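Mandelate racemase/muconate lactonizing enzyme family protein (Azoarcus sp., PDB 2QDE) belongs to the enolase superfamily, pairing an enolase-type N-terminal domain with a C-terminal barrel domain that holds a barium ion in this model. Local coordinates at residues A177-V182 and Y215-I220. Numbering follows the deposited sequence.
Sequences AMVAEV and YNLSKI
The phenol ring of Tyr215 lies against helix 172-186 with one face over the backbone at Ala180. Ala180 CA sits 4.1 Å from the centroid of the Tyr215 ring and 29° off its normal, a CH-pi contact displaced toward the CE1 side of the ring, where Ala180 CA comes within 3.7 Å of Tyr215 CE1. The methyl continues toward the hydroxyl end: Ala180 CB is 3.8 Å from Tyr215 CZ and 3.5 Å from Tyr215 OH. At the root of the ring Val179 takes over. Its CG1 stands anti to the backbone N (chi1 173°) and reaches Tyr215 CB at 3.7 Å, meeting the ring obliquely near CG and CD2. The tyrosine is thus held along its length, by a valine branch at the base and by the small alanine toward the hydroxyl. Both segments belong to the C-terminal TIM-barrel domain of the enolase superfamily: the helix is one of those packed outside the parallel strands, and residues 215-220 carry the chain from helix 202-212 into strand 220-221. Leu217, two residues on from the tyrosine, brings CD2 to within 3.8 Å of Val179 CG1, so that this one methyl is shared between the tyrosine and the leucine. On the barrel side Val179 and Leu217 both touch Ile194 of strand 192-195, and Val179 also meets Leu166 of strand 164-167. Arg183, one turn on from Val179 in the same helix, hydrogen-bonds the carbonyl oxygen of Tyr215 through NH1. Further along the loop, Lys219 NZ donates to Ser218 OG over 3.1 Å, and that hydroxyl is also hydrogen-bonded to Asp191 OD1.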
loop_
_atom_site.group_PDB
_atom_site.type_symbol
_atom_site.label_atom_id
_atom_site.label_comp_id
_atom_site.label_asym_id
_atom_site.label_seq_id
_atom_site.Cartn_x
_atom_site.Cartn_y
_atom_site.Cartn_z
ATOM N N ALA A 177 -19.815 20.083 -29.547
ATOM C CA ALA A 177 -20.022 20.587 -30.901
ATOM C C ALA A 177 -18.726 20.656 -31.704
ATOM O O ALA A 177 -18.681 20.238 -32.867
ATOM C CB ALA A 177 -20.682 21.966 -30.845
ATOM N N MET A 178 -17.671 21.181 -31.085
ATOM C CA MET A 178 -16.374 21.305 -31.751
ATOM C C MET A 178 -15.842 19.942 -32.188
ATOM O O MET A 178 -15.523 19.733 -33.364
ATOM C CB MET A 178 -15.368 21.984 -30.811
ATOM C CG MET A 178 -13.949 22.125 -31.366
ATOM S SD MET A 178 -12.812 22.939 -30.183
ATOM C CE MET A 178 -12.499 21.605 -29.023
ATOM N N VAL A 179 -15.761 19.016 -31.233
ATOM C CA VAL A 179 -15.260 17.671 -31.500
ATOM C C VAL A 179 -16.155 16.921 -32.474
ATOM O O VAL A 179 -15.665 16.253 -33.388
ATOM C CB VAL A 179 -15.124 16.857 -30.175
ATOM C CG1 VAL A 179 -14.765 15.409 -30.472
ATOM C CG2 VAL A 179 -14.049 17.480 -29.301
ATOM N N ALA A 180 -17.468 17.029 -32.282
ATOM C CA ALA A 180 -18.412 16.351 -33.162
ATOM C C ALA A 180 -18.138 16.720 -34.616
ATOM O O ALA A 180 -17.970 15.843 -35.467
ATOM C CB ALA A 180 -19.844 16.725 -32.787
ATOM N N GLU A 181 -18.090 18.022 -34.891
ATOM C CA GLU A 181 -17.842 18.523 -36.242
ATOM C C GLU A 181 -16.469 18.133 -36.795
ATOM O O GLU A 181 -16.367 17.582 -37.897
ATOM C CB GLU A 181 -18.000 20.048 -36.268
ATOM C CG GLU A 181 -17.384 20.717 -37.499
ATOM C CD GLU A 181 -18.137 20.421 -38.791
ATOM O OE1 GLU A 181 -19.021 19.529 -38.787
ATOM O OE2 GLU A 181 -17.835 21.080 -39.816
ATOM N N VAL A 182 -15.412 18.415 -36.041
ATOM C CA VAL A 182 -14.069 18.080 -36.497
ATOM C C VAL A 182 -13.931 16.587 -36.818
ATOM O O VAL A 182 -13.362 16.221 -37.854
ATOM C CB VAL A 182 -13.010 18.479 -35.449
ATOM C CG1 VAL A 182 -11.618 18.131 -35.954
ATOM C CG2 VAL A 182 -13.107 19.970 -35.160
ATOM N N TYR A 215 -16.700 9.779 -29.790
ATOM C CA TYR A 215 -15.879 10.385 -30.834
ATOM C C TYR A 215 -14.485 9.774 -30.941
ATOM O O TYR A 215 -13.693 10.166 -31.796
ATOM C CB TYR A 215 -15.792 11.897 -30.611
ATOM C CG TYR A 215 -17.152 12.548 -30.628
ATOM C CD1 TYR A 215 -17.945 12.511 -31.775
ATOM C CD2 TYR A 215 -17.674 13.151 -29.486
ATOM C CE1 TYR A 215 -19.225 13.052 -31.789
ATOM C CE2 TYR A 215 -18.961 13.701 -29.486
ATOM C CZ TYR A 215 -19.727 13.644 -30.643
ATOM O OH TYR A 215 -20.998 14.174 -30.652
ATOM N N ASN A 216 -14.199 8.808 -30.073
ATOM C CA ASN A 216 -12.917 8.099 -30.061
ATOM C C ASN A 216 -11.656 8.947 -30.087
ATOM O O ASN A 216 -10.767 8.719 -30.902
ATOM C CB ASN A 216 -12.859 7.106 -31.223
ATOM C CG ASN A 216 -13.911 6.036 -31.115
ATOM O OD1 ASN A 216 -15.109 6.329 -31.117
ATOM N ND2 ASN A 216 -13.476 4.782 -31.017
ATOM N N LEU A 217 -11.566 9.918 -29.190
ATOM C CA LEU A 217 -10.380 10.761 -29.121
ATOM C C LEU A 217 -9.198 9.881 -28.694
ATOM O O LEU A 217 -9.351 8.986 -27.857
ATOM C CB LEU A 217 -10.608 11.879 -28.101
ATOM C CG LEU A 217 -11.799 12.803 -28.396
ATOM C CD1 LEU A 217 -12.092 13.692 -27.192
ATOM C CD2 LEU A 217 -11.496 13.643 -29.631
ATOM N N SER A 218 -8.023 10.124 -29.265
ATOM C CA SER A 218 -6.856 9.328 -28.908
ATOM C C SER A 218 -6.449 9.549 -27.452
ATOM O O SER A 218 -5.825 8.683 -26.840
ATOM C CB SER A 218 -5.674 9.645 -29.831
ATOM O OG SER A 218 -5.203 10.966 -29.630
ATOM N N LYS A 219 -6.814 10.702 -26.895
ATOM C CA LYS A 219 -6.470 11.016 -25.511
ATOM C C LYS A 219 -7.053 12.346 -25.048
ATOM O O LYS A 219 -7.544 13.136 -25.859
ATOM C CB LYS A 219 -4.943 11.060 -25.358
ATOM C CG LYS A 219 -4.240 11.870 -26.458
ATOM C CD LYS A 219 -2.725 11.821 -26.316
ATOM C CE LYS A 219 -2.019 12.238 -27.598
ATOM N NZ LYS A 219 -2.233 11.257 -28.687
ATOM N N ILE A 220 -7.009 12.570 -23.735
ATOM C CA ILE A 220 -7.466 13.817 -23.126
ATOM C C ILE A 220 -6.248 14.402 -22.412
ATOM O O ILE A 220 -5.725 13.795 -21.480
ATOM C CB ILE A 220 -8.568 13.599 -22.062
ATOM C CG1 ILE A 220 -9.748 12.823 -22.658
ATOM C CG2 ILE A 220 -9.037 14.950 -21.539
ATOM C CD1 ILE A 220 -10.392 13.503 -23.827
#